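Local coordinates for protein lipoxygenase (PDB 5EK8) that is a cyanobacterial 9R-lipoxygenase, a non-heme iron enzyme that probably adds molecular oxygen to polyunsaturated fatty acids, at residues Leu68-Leu73 / Ala479-Glu484; Glu368-Ala373 / Lys556-His561; Arg384-Pro389 / Ala469-His474; Gln461-Tyr466 / Ile562-Thr567. One frame throughout, in Å; residues are numbered along the deposited sequence.

Interaction 1 (Leu68-Leu73 / Ala479-Glu484); sequences LHNIEL and ADEWVE
Asn-70 reaches across to the carboxylate of Glu-484: its ND2 donates to Glu-484 OE2 over 2.9 Å, with an N-H...O angle of 163°. The oxygen is met on its anti side, slightly out of the carboxylate plane, while the acceptor stays close to the plane of the amide; the two flat groups are turned 32° against each other. Glu-484 CG lies beside its backbone N and the chain then runs extended, which carries the carboxylate from the helix toward the loop although its CB does not head there. The same carboxylate is also held by the loop after helix 337-377: OE2 accepts from Lys-380 N, and OE1 from the backbone N of Arg-379 and Asn-381. Four N-H groups thus fix its rotation and would probably favour the ionised form. His-69 meets the aliphatic part of this side chain. Its CG sits flanked by N and C (chi1 56°), which brings His-69 CD2 to 3.7 Å from Glu-484 CG, approached obliquely, while NE2 bonds instead to Asn-377 O. Glu-481 OE1 lies 3.5 Å from Asn-70 ND2; this OE1 takes a weak hydrogen bond from Gln-94 NE2. The end of helix 337-377 and the loop after it thus supply partners to both His-69 and Glu-484. The turn leading into strand 72-79, part of an antiparallel sheet of the beta-domain, is docked here on the start of helix 482-495, an arrangement consistent with the seam between the PLAT beta-domain and the helical iron-binding domain of a lipoxygenase.

Interaction 2 (Glu368-Ala373 / Lys556-His561); sequences EQYAVA and KQCCRH
Tyr-370 leans from helix 337-377 onto helix 549-574, and its ring carbon CE1 comes within 3.7 Å of Cys-558 SG. At the root of the side chain, CG stands anti to the carbonyl carbon (chi1 -68°), which sends the ring out toward the other helix. CB, CG and CD1 pass along Ile-562, one turn on from Cys-558, with Tyr-370 CD1 3.7 Å from Ile-562 CD1. CE1 is next, beside the sulfur. Cys-558 SG, itself anti to its backbone N, sits 4.8 Å from the centroid of the Tyr-370 ring and 58° off the ring normal, so the sulfur approaches obliquely. At the tip, Tyr-370 OH passes His-561 CD2 at 4.2 Å, a carbon neighbour and not a polar partner. The imidazole is engaged by Gln-366, whose OE1 is bonded to His-561 NE2. Trp-437, Ile-538, Leu-391 and Leu-492 also pack against the tyrosine. On another side of the second helix, Arg-560 grips Gln-557 OE1 with NE and NH2 together, while Gln-557 NE2 is bonded to Trp-437 O and Trp-440 O. The side chains of Tyr-370 and the iron ligand His-364 are about 11 Å apart. Chemically the pairing is a Cys sulfur-aromatic contact in a buried setting, so dispersion and the weak polarity of sulfur and ring probably account for the contact, with no charge or polar bond between Tyr-370 and its partners across it.

Interaction 3 (Arg384-Pro389 / Ala469-His474); sequences RLMLTP and AFFAKH
Met-386 and Phe-470 form a buried Met-aromatic contact between two helices of the alpha-helical lipoxygenase domain, the short helix 383-391 and the C-terminal end of helix 451-473. The methionine lies slantwise over the ring. Its CB lies over one face of Phe-470, 4.0 Å from the centroid and offset toward the rim, a CH-pi contact. Further along, Met-386 SD comes to 3.7 Å from Phe-470 CD1. With CG opposite its backbone nitrogen (chi1 165°) and the remaining torsions extended, the methionine forms a straight rod that carries Met-386 SD along the ring to its CD1 side, within 4.2 Å of Phe-471 CE2, a second, oblique Met-aromatic contact. Phe-470 is enclosed from its other face as well: His-474, one turn further on where the helix ends, places CD2 above the ring centre. Replacing Phe-470 by an alanine would probably open a gap between Met-386 and His-474, leaving the sulfur without its nearer ring and the methionine chain freer to turn. Beyond the two segments, Met-386 also rests on Cys-559 and Ile-563 and on Tyr-466 and Val-467, so the side chain packs from helix 383-391 against helices 451-473 and 549-574. Helix 383-391 is kinked at Pro-389, whose nitrogen makes no bond to the preceding turn. One turn before the kink, Arg-384 O takes three donors, Leu-387 N, Thr-388 N and the hydroxyl of Thr-388, whose OG1 stands 2.6 Å from that oxygen and above its carbonyl plane.

Interaction 4 (Gln461-Tyr466 / Ile562-Thr567); sequences QILTEY and IIFHTT
The Tyr-466 ring is met at its edge, near its plane, by Ile-563, whose CD1 lies 3.6 Å from Tyr-466 CE2; Ile-563 meets the tyrosine side chain nearly perpendicularly. Leu-463 CD1 lies off the edge of the Phe-564 ring, near its plane, and His-565 ND1 is in the plane of that ring. In turn Phe-564 CD1 lies over one face of the His-565 ring, and Trp-440 meets both rings. Leu-463 and Ile-563 run antiparallel alongside one another, with Leu-463 CD2 3.6 Å from Ile-563 CG2. The other branch, Leu-463 CD1, touches the backbone of Phe-564 and lies 3.8 Å from Phe-564 CB. Ile-563 divides its branches: CG1, beside the backbone N (chi1 -66°), carries CD1 to the tyrosine, while CG2 turns to the leucine. An alanine at Ile-563 is likely to leave the Tyr-466 edge and Leu-463 CD2 without their partners and open a gap between the helices. The short helical segments pass at 10.6 Å between axes, at 134° between their directions. Ile-563 O accepts from Thr-567 N and Thr-567 OG1, which come from opposite faces of its plane where the helix widens to a pi-type turn. Phe-564 is about 9 Å, side chain to side chain, from the iron ligand His-570 on the same helix. Across the contact itself the chemistry is apolar, so shape and dispersion hold helix 451-473 to an iron-bearing helix, while the Thr-566 and Thr-567 hydroxyls bond to carbonyls of their own helix, that of Thr-567 also to Tyr-459 OH.

Interactions 2, 3 and 4 form one continuous patch of helical core, their centres 11 to 13 Å apart, with interaction 1 standing 16 to 25 Å off. Helix 549-574 serves interactions 2 and 4, helix 451-473 serves interactions 3 and 4. Lys-556 of interaction 2 packs on Phe-471 of interaction 3, and Leu-387 of interaction 3 on Ile-562 of interaction 4. Along the chain, interaction 3 falls within the spans of interactions 1 and 2, whereas the segments of 1 and 2, and those of 4 with each other contact, alternate. Helices 337-377 and 549-574 carry the histidine iron ligands, so this core ties both to the surrounding helices, whereas interaction 1 attaches the probable PLAT domain.

Interaction 1 (Leu68-Leu73 / Ala479-Glu484)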
# COMPACT_ATOMS: atom_id res chain seq x y z
N LEU A 68 -18.17 -15.67 12.29
CA LEU A 68 -17.91 -15.53 10.86
C LEU A 68 -19.25 -15.39 10.15
O LEU A 68 -19.91 -16.37 9.83
CB LEU A 68 -17.13 -16.73 10.32
CG LEU A 68 -16.49 -16.60 8.94
CD1 LEU A 68 -15.41 -15.55 8.96
CD2 LEU A 68 -15.93 -17.94 8.48
N HIS A 69 -19.64 -14.14 9.91
CA HIS A 69 -21.00 -13.81 9.52
C HIS A 69 -21.24 -13.77 8.02
O HIS A 69 -20.38 -13.34 7.25
CB HIS A 69 -21.38 -12.46 10.12
CG HIS A 69 -20.44 -11.37 9.74
ND1 HIS A 69 -19.28 -11.11 10.44
CD2 HIS A 69 -20.47 -10.47 8.73
CE1 HIS A 69 -18.65 -10.09 9.88
NE2 HIS A 69 -19.35 -9.69 8.84
N ASN A 70 -22.43 -14.22 7.61
CA ASN A 70 -22.92 -14.08 6.24
C ASN A 70 -21.95 -14.62 5.20
O ASN A 70 -21.78 -14.03 4.13
CB ASN A 70 -23.24 -12.61 5.94
CG ASN A 70 -24.10 -11.96 7.01
OD1 ASN A 70 -24.72 -12.64 7.83
ND2 ASN A 70 -24.15 -10.64 6.99
N ILE A 71 -21.30 -15.74 5.51
CA ILE A 71 -20.37 -16.34 4.58
C ILE A 71 -20.96 -17.63 4.04
O ILE A 71 -21.67 -18.35 4.75
CB ILE A 71 -18.99 -16.59 5.23
CG1 ILE A 71 -17.90 -16.70 4.16
CG2 ILE A 71 -19.02 -17.81 6.16
CD1 ILE A 71 -16.52 -16.41 4.69
N GLU A 72 -20.71 -17.91 2.76
CA GLU A 72 -21.34 -19.04 2.10
C GLU A 72 -20.69 -20.35 2.51
O GLU A 72 -19.46 -20.45 2.64
CB GLU A 72 -21.30 -18.88 0.58
CG GLU A 72 -22.31 -17.87 0.05
CD GLU A 72 -22.19 -17.63 -1.44
OE1 GLU A 72 -21.89 -18.59 -2.19
OE2 GLU A 72 -22.38 -16.47 -1.87
N LEU A 73 -21.52 -21.36 2.72
CA LEU A 73 -21.07 -22.68 3.11
C LEU A 73 -21.62 -23.72 2.14
O LEU A 73 -22.78 -23.66 1.74
CB LEU A 73 -21.51 -23.01 4.53
CG LEU A 73 -20.50 -22.92 5.67
CD1 LEU A 73 -19.56 -21.74 5.50
CD2 LEU A 73 -21.25 -22.81 6.99
N ALA A 479 -28.17 -0.16 5.08
CA ALA A 479 -28.76 -0.15 6.42
C ALA A 479 -29.15 -1.56 6.89
O ALA A 479 -28.94 -1.91 8.05
CB ALA A 479 -29.97 0.76 6.46
N ASP A 480 -29.71 -2.35 5.99
CA ASP A 480 -30.18 -3.70 6.31
C ASP A 480 -29.06 -4.61 6.83
O ASP A 480 -29.29 -5.49 7.65
CB ASP A 480 -30.83 -4.36 5.09
CG ASP A 480 -32.22 -3.83 4.82
OD1 ASP A 480 -32.74 -3.07 5.65
OD2 ASP A 480 -32.80 -4.20 3.77
N GLU A 481 -27.84 -4.39 6.34
CA GLU A 481 -26.71 -5.20 6.74
C GLU A 481 -25.63 -4.35 7.40
O GLU A 481 -24.44 -4.51 7.15
CB GLU A 481 -26.13 -5.95 5.53
CG GLU A 481 -27.07 -7.00 4.95
CD GLU A 481 -27.28 -8.19 5.87
OE1 GLU A 481 -26.65 -8.25 6.95
OE2 GLU A 481 -28.08 -9.08 5.51
N TRP A 482 -26.08 -3.44 8.25
CA TRP A 482 -25.20 -2.50 8.94
C TRP A 482 -24.31 -3.21 9.96
O TRP A 482 -23.23 -2.71 10.32
CB TRP A 482 -26.03 -1.41 9.62
CG TRP A 482 -25.21 -0.37 10.30
CD1 TRP A 482 -24.91 -0.30 11.63
CD2 TRP A 482 -24.57 0.75 9.68
NE1 TRP A 482 -24.13 0.80 11.87
CE2 TRP A 482 -23.90 1.46 10.69
CE3 TRP A 482 -24.50 1.22 8.36
CZ2 TRP A 482 -23.17 2.62 10.44
CZ3 TRP A 482 -23.77 2.37 8.11
CH2 TRP A 482 -23.12 3.06 9.14
N VAL A 483 -24.76 -4.38 10.41
CA VAL A 483 -24.00 -5.19 11.35
C VAL A 483 -22.59 -5.47 10.81
O VAL A 483 -21.61 -5.47 11.57
CB VAL A 483 -24.72 -6.52 11.63
CG1 VAL A 483 -23.81 -7.50 12.35
CG2 VAL A 483 -25.98 -6.27 12.44
N GLU A 484 -22.50 -5.67 9.50
CA GLU A 484 -21.22 -5.86 8.84
C GLU A 484 -20.35 -4.62 9.03
O GLU A 484 -19.15 -4.73 9.30
CB GLU A 484 -21.41 -6.18 7.35
CG GLU A 484 -22.04 -7.54 7.09
CD GLU A 484 -21.86 -8.01 5.65
OE1 GLU A 484 -21.38 -7.22 4.82
OE2 GLU A 484 -22.21 -9.18 5.36

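Interaction 2 (Glu368-Ala373 / Lys556-His561)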
# COMPACT_ATOMS: atom_id res chain seq x y z
N GLU A 368 -3.35 -1.41 4.54
CA GLU A 368 -3.47 -2.85 4.75
C GLU A 368 -4.49 -3.19 5.83
O GLU A 368 -5.22 -4.18 5.72
CB GLU A 368 -2.11 -3.49 5.11
CG GLU A 368 -2.24 -4.96 5.50
CD GLU A 368 -1.01 -5.80 5.19
OE1 GLU A 368 -1.09 -7.04 5.34
OE2 GLU A 368 0.02 -5.22 4.80
N GLN A 369 -4.57 -2.37 6.88
CA GLN A 369 -5.49 -2.62 7.99
C GLN A 369 -6.94 -2.54 7.50
O GLN A 369 -7.79 -3.38 7.87
CB GLN A 369 -5.24 -1.64 9.14
CG GLN A 369 -5.52 -0.17 8.85
CD GLN A 369 -5.03 0.76 9.95
OE1 GLN A 369 -5.04 0.40 11.14
NE2 GLN A 369 -4.60 1.95 9.56
N TYR A 370 -7.20 -1.55 6.66
CA TYR A 370 -8.52 -1.40 6.06
C TYR A 370 -8.82 -2.55 5.14
O TYR A 370 -9.95 -3.01 5.07
CB TYR A 370 -8.61 -0.08 5.30
CG TYR A 370 -8.58 1.12 6.20
CD1 TYR A 370 -9.69 1.47 6.97
CD2 TYR A 370 -7.45 1.92 6.27
CE1 TYR A 370 -9.67 2.58 7.80
CE2 TYR A 370 -7.42 3.03 7.09
CZ TYR A 370 -8.53 3.35 7.85
OH TYR A 370 -8.48 4.47 8.65
N ALA A 371 -7.80 -3.02 4.42
CA ALA A 371 -7.97 -4.19 3.55
C ALA A 371 -8.41 -5.41 4.35
O ALA A 371 -9.47 -5.98 4.11
CB ALA A 371 -6.68 -4.48 2.80
N VAL A 372 -7.58 -5.79 5.32
CA VAL A 372 -7.86 -6.96 6.15
C VAL A 372 -9.24 -6.89 6.79
O VAL A 372 -10.03 -7.82 6.67
CB VAL A 372 -6.80 -7.13 7.25
CG1 VAL A 372 -7.16 -8.31 8.13
CG2 VAL A 372 -5.41 -7.33 6.63
N ALA A 373 -9.53 -5.77 7.46
CA ALA A 373 -10.85 -5.59 8.07
C ALA A 373 -11.98 -5.74 7.05
O ALA A 373 -12.98 -6.44 7.29
CB ALA A 373 -10.93 -4.25 8.75
N LYS A 556 -19.03 7.22 5.22
CA LYS A 556 -18.74 7.95 3.99
C LYS A 556 -17.34 8.55 4.01
O LYS A 556 -16.61 8.48 3.02
CB LYS A 556 -19.79 9.05 3.76
CG LYS A 556 -21.19 8.53 3.49
CD LYS A 556 -22.23 9.53 3.94
CE LYS A 556 -22.52 10.56 2.86
NZ LYS A 556 -23.43 10.02 1.82
N GLN A 557 -16.97 9.12 5.15
CA GLN A 557 -15.65 9.73 5.28
C GLN A 557 -14.54 8.68 5.23
O GLN A 557 -13.51 8.88 4.57
CB GLN A 557 -15.55 10.54 6.58
CG GLN A 557 -14.13 10.99 6.94
CD GLN A 557 -13.45 11.82 5.85
OE1 GLN A 557 -14.11 12.41 4.99
NE2 GLN A 557 -12.12 11.86 5.88
N CYS A 558 -14.75 7.57 5.92
CA CYS A 558 -13.77 6.48 5.92
C CYS A 558 -13.58 5.95 4.50
O CYS A 558 -12.46 5.69 4.06
CB CYS A 558 -14.22 5.37 6.87
SG CYS A 558 -13.02 4.03 7.09
N CYS A 559 -14.69 5.82 3.78
CA CYS A 559 -14.67 5.36 2.40
C CYS A 559 -13.89 6.32 1.50
O CYS A 559 -13.05 5.89 0.70
CB CYS A 559 -16.10 5.19 1.89
SG CYS A 559 -16.97 3.76 2.60
N ARG A 560 -14.16 7.62 1.65
CA ARG A 560 -13.41 8.66 0.95
C ARG A 560 -11.91 8.53 1.22
O ARG A 560 -11.09 8.60 0.30
CB ARG A 560 -13.88 10.05 1.37
CG ARG A 560 -15.12 10.55 0.66
CD ARG A 560 -15.35 12.02 0.96
NE ARG A 560 -15.63 12.28 2.38
CZ ARG A 560 -16.85 12.34 2.90
NH1 ARG A 560 -17.92 12.17 2.13
NH2 ARG A 560 -17.01 12.58 4.19
N HIS A 561 -11.56 8.36 2.49
CA HIS A 561 -10.17 8.23 2.91
C HIS A 561 -9.47 7.05 2.22
O HIS A 561 -8.44 7.21 1.54
CB HIS A 561 -10.12 8.07 4.43
CG HIS A 561 -8.75 8.21 5.01
ND1 HIS A 561 -8.09 9.42 5.10
CD2 HIS A 561 -7.91 7.29 5.54
CE1 HIS A 561 -6.91 9.24 5.65
NE2 HIS A 561 -6.77 7.95 5.94

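Interaction 3 (Arg384-Pro389 / Ala469-His474)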
# COMPACT_ATOMS: atom_id res chain seq x y z
N ARG A 384 -19.02 -3.27 0.45
CA ARG A 384 -18.04 -4.22 -0.06
C ARG A 384 -17.71 -3.94 -1.53
O ARG A 384 -16.55 -3.73 -1.90
CB ARG A 384 -18.56 -5.65 0.07
CG ARG A 384 -17.76 -6.66 -0.74
CD ARG A 384 -18.66 -7.76 -1.28
NE ARG A 384 -17.93 -9.00 -1.50
CZ ARG A 384 -18.50 -10.18 -1.67
NH1 ARG A 384 -17.76 -11.26 -1.85
NH2 ARG A 384 -19.83 -10.28 -1.64
N LEU A 385 -18.76 -3.92 -2.35
CA LEU A 385 -18.65 -3.66 -3.78
C LEU A 385 -17.93 -2.35 -4.06
O LEU A 385 -17.36 -2.16 -5.14
CB LEU A 385 -20.05 -3.63 -4.42
CG LEU A 385 -20.55 -4.90 -5.10
CD1 LEU A 385 -20.27 -6.14 -4.26
CD2 LEU A 385 -22.03 -4.79 -5.39
N MET A 386 -17.95 -1.46 -3.09
CA MET A 386 -17.34 -0.15 -3.24
C MET A 386 -15.88 -0.14 -2.78
O MET A 386 -15.05 0.57 -3.36
CB MET A 386 -18.14 0.88 -2.47
CG MET A 386 -17.44 2.20 -2.26
SD MET A 386 -18.52 3.36 -1.42
CE MET A 386 -17.43 4.76 -1.29
N LEU A 387 -15.56 -0.94 -1.77
CA LEU A 387 -14.24 -0.88 -1.14
C LEU A 387 -13.25 -1.94 -1.63
O LEU A 387 -12.07 -1.64 -1.83
CB LEU A 387 -14.37 -0.99 0.37
CG LEU A 387 -14.80 0.30 1.09
CD1 LEU A 387 -14.85 0.08 2.59
CD2 LEU A 387 -13.84 1.43 0.74
N THR A 388 -13.71 -3.17 -1.83
CA THR A 388 -12.83 -4.28 -2.21
C THR A 388 -11.91 -4.04 -3.42
O THR A 388 -10.73 -4.40 -3.36
CB THR A 388 -13.64 -5.57 -2.48
OG1 THR A 388 -14.87 -5.24 -3.13
CG2 THR A 388 -13.96 -6.27 -1.18
N PRO A 389 -12.41 -3.44 -4.53
CA PRO A 389 -11.50 -3.28 -5.68
C PRO A 389 -10.30 -2.37 -5.41
O PRO A 389 -9.29 -2.47 -6.10
CB PRO A 389 -12.40 -2.67 -6.76
CG PRO A 389 -13.50 -2.03 -6.02
CD PRO A 389 -13.76 -2.92 -4.84
N ALA A 469 -23.48 9.57 -3.99
CA ALA A 469 -24.34 8.88 -4.94
C ALA A 469 -24.53 7.41 -4.58
O ALA A 469 -25.66 6.92 -4.48
CB ALA A 469 -23.77 9.00 -6.34
N PHE A 470 -23.42 6.71 -4.37
CA PHE A 470 -23.44 5.29 -4.04
C PHE A 470 -24.27 5.02 -2.80
O PHE A 470 -25.14 4.15 -2.80
CB PHE A 470 -22.02 4.76 -3.85
CG PHE A 470 -21.94 3.27 -3.65
CD1 PHE A 470 -22.04 2.72 -2.38
CD2 PHE A 470 -21.75 2.43 -4.73
CE1 PHE A 470 -21.96 1.36 -2.20
CE2 PHE A 470 -21.67 1.06 -4.56
CZ PHE A 470 -21.78 0.52 -3.29
N PHE A 471 -23.99 5.77 -1.74
CA PHE A 471 -24.71 5.62 -0.48
C PHE A 471 -26.20 5.84 -0.68
O PHE A 471 -27.02 5.13 -0.10
CB PHE A 471 -24.17 6.59 0.57
CG PHE A 471 -23.05 6.03 1.40
CD1 PHE A 471 -23.25 5.72 2.73
CD2 PHE A 471 -21.80 5.80 0.84
CE1 PHE A 471 -22.23 5.19 3.50
CE2 PHE A 471 -20.78 5.27 1.60
CZ PHE A 471 -20.99 4.97 2.93
N ALA A 472 -26.54 6.82 -1.50
CA ALA A 472 -27.95 7.10 -1.79
C ALA A 472 -28.61 5.91 -2.49
O ALA A 472 -29.70 5.48 -2.10
CB ALA A 472 -28.08 8.36 -2.64
N LYS A 473 -27.94 5.38 -3.50
CA LYS A 473 -28.49 4.29 -4.31
C LYS A 473 -28.74 3.01 -3.51
O LYS A 473 -29.80 2.39 -3.64
CB LYS A 473 -27.56 3.98 -5.49
CG LYS A 473 -27.90 2.69 -6.22
CD LYS A 473 -26.95 2.44 -7.38
CE LYS A 473 -27.17 3.44 -8.50
NZ LYS A 473 -26.35 3.12 -9.71
N HIS A 474 -27.78 2.62 -2.68
CA HIS A 474 -27.87 1.36 -1.94
C HIS A 474 -28.24 1.56 -0.48
O HIS A 474 -27.92 0.71 0.36
CB HIS A 474 -26.54 0.60 -2.03
CG HIS A 474 -26.01 0.46 -3.42
ND1 HIS A 474 -26.38 -0.57 -4.26
CD2 HIS A 474 -25.13 1.22 -4.12
CE1 HIS A 474 -25.75 -0.44 -5.41
NE2 HIS A 474 -24.99 0.63 -5.36

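Interaction 4 (Gln461-Tyr466 / Ile562-Thr567)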
# COMPACT_ATOMS: atom_id res chain seq x y z
N GLN A 461 -13.25 15.95 -4.53
CA GLN A 461 -14.63 16.32 -4.83
C GLN A 461 -15.30 15.24 -5.68
O GLN A 461 -16.49 14.94 -5.50
CB GLN A 461 -14.70 17.67 -5.54
CG GLN A 461 -15.10 18.82 -4.62
CD GLN A 461 -14.28 18.86 -3.33
OE1 GLN A 461 -13.08 19.17 -3.34
NE2 GLN A 461 -14.93 18.55 -2.21
N ILE A 462 -14.53 14.64 -6.59
CA ILE A 462 -15.03 13.50 -7.35
C ILE A 462 -15.45 12.36 -6.42
O ILE A 462 -16.55 11.80 -6.54
CB ILE A 462 -13.99 12.98 -8.35
CG1 ILE A 462 -13.69 14.04 -9.40
CG2 ILE A 462 -14.50 11.72 -9.03
CD1 ILE A 462 -12.62 13.62 -10.37
N LEU A 463 -14.57 12.02 -5.48
CA LEU A 463 -14.85 10.98 -4.49
C LEU A 463 -16.06 11.33 -3.64
O LEU A 463 -16.84 10.45 -3.27
CB LEU A 463 -13.63 10.74 -3.59
CG LEU A 463 -12.37 10.23 -4.29
CD1 LEU A 463 -11.36 9.73 -3.28
CD2 LEU A 463 -12.69 9.16 -5.32
N THR A 464 -16.23 12.61 -3.33
CA THR A 464 -17.38 13.05 -2.56
C THR A 464 -18.68 12.77 -3.32
O THR A 464 -19.60 12.14 -2.78
CB THR A 464 -17.29 14.53 -2.24
OG1 THR A 464 -16.08 14.78 -1.51
CG2 THR A 464 -18.48 14.95 -1.39
N GLU A 465 -18.74 13.23 -4.57
CA GLU A 465 -19.88 12.96 -5.44
C GLU A 465 -20.17 11.47 -5.52
O GLU A 465 -21.31 11.02 -5.32
CB GLU A 465 -19.64 13.50 -6.85
CG GLU A 465 -19.56 15.01 -6.96
CD GLU A 465 -19.33 15.47 -8.40
OE1 GLU A 465 -20.03 14.96 -9.31
OE2 GLU A 465 -18.45 16.33 -8.63
N TYR A 466 -19.13 10.70 -5.79
CA TYR A 466 -19.24 9.25 -5.93
C TYR A 466 -19.83 8.61 -4.68
O TYR A 466 -20.82 7.89 -4.77
CB TYR A 466 -17.87 8.65 -6.23
CG TYR A 466 -17.81 7.14 -6.10
CD1 TYR A 466 -18.68 6.33 -6.83
CD2 TYR A 466 -16.88 6.53 -5.27
CE1 TYR A 466 -18.63 4.95 -6.72
CE2 TYR A 466 -16.82 5.16 -5.15
CZ TYR A 466 -17.69 4.37 -5.88
OH TYR A 466 -17.62 3.00 -5.76
N ILE A 562 -10.07 5.87 2.39
CA ILE A 562 -9.57 4.64 1.80
C ILE A 562 -9.37 4.78 0.29
O ILE A 562 -8.27 4.55 -0.22
CB ILE A 562 -10.53 3.46 2.07
CG1 ILE A 562 -10.58 3.15 3.57
CG2 ILE A 562 -10.11 2.23 1.28
CD1 ILE A 562 -11.70 2.19 3.95
N ILE A 563 -10.43 5.17 -0.40
CA ILE A 563 -10.38 5.30 -1.85
C ILE A 563 -9.31 6.30 -2.26
O ILE A 563 -8.56 6.05 -3.21
CB ILE A 563 -11.74 5.73 -2.44
CG1 ILE A 563 -12.78 4.63 -2.23
CG2 ILE A 563 -11.60 6.03 -3.92
CD1 ILE A 563 -14.16 5.00 -2.71
N PHE A 564 -9.22 7.41 -1.54
CA PHE A 564 -8.25 8.44 -1.88
C PHE A 564 -6.83 7.91 -1.81
O PHE A 564 -6.04 8.13 -2.73
CB PHE A 564 -8.37 9.66 -0.97
CG PHE A 564 -7.41 10.77 -1.31
CD1 PHE A 564 -6.16 10.85 -0.70
CD2 PHE A 564 -7.75 11.72 -2.26
CE1 PHE A 564 -5.28 11.87 -1.02
CE2 PHE A 564 -6.87 12.74 -2.59
CZ PHE A 564 -5.63 12.82 -1.97
N HIS A 565 -6.51 7.21 -0.73
CA HIS A 565 -5.13 6.78 -0.57
C HIS A 565 -4.77 5.53 -1.38
O HIS A 565 -3.61 5.33 -1.72
CB HIS A 565 -4.82 6.57 0.91
CG HIS A 565 -4.73 7.86 1.66
ND1 HIS A 565 -5.84 8.49 2.19
CD2 HIS A 565 -3.68 8.66 1.94
CE1 HIS A 565 -5.47 9.61 2.77
NE2 HIS A 565 -4.16 9.74 2.64
N THR A 566 -5.76 4.71 -1.69
CA THR A 566 -5.49 3.50 -2.47
C THR A 566 -5.41 3.80 -3.97
O THR A 566 -4.84 3.01 -4.73
CB THR A 566 -6.57 2.43 -2.25
OG1 THR A 566 -7.87 3.01 -2.42
CG2 THR A 566 -6.44 1.84 -0.85
N THR A 567 -5.98 4.92 -4.39
CA THR A 567 -5.94 5.31 -5.80
C THR A 567 -4.96 6.45 -6.07
O THR A 567 -3.78 6.20 -6.32
CB THR A 567 -7.33 5.72 -6.31
OG1 THR A 567 -7.80 6.84 -5.56
CG2 THR A 567 -8.31 4.56 -6.16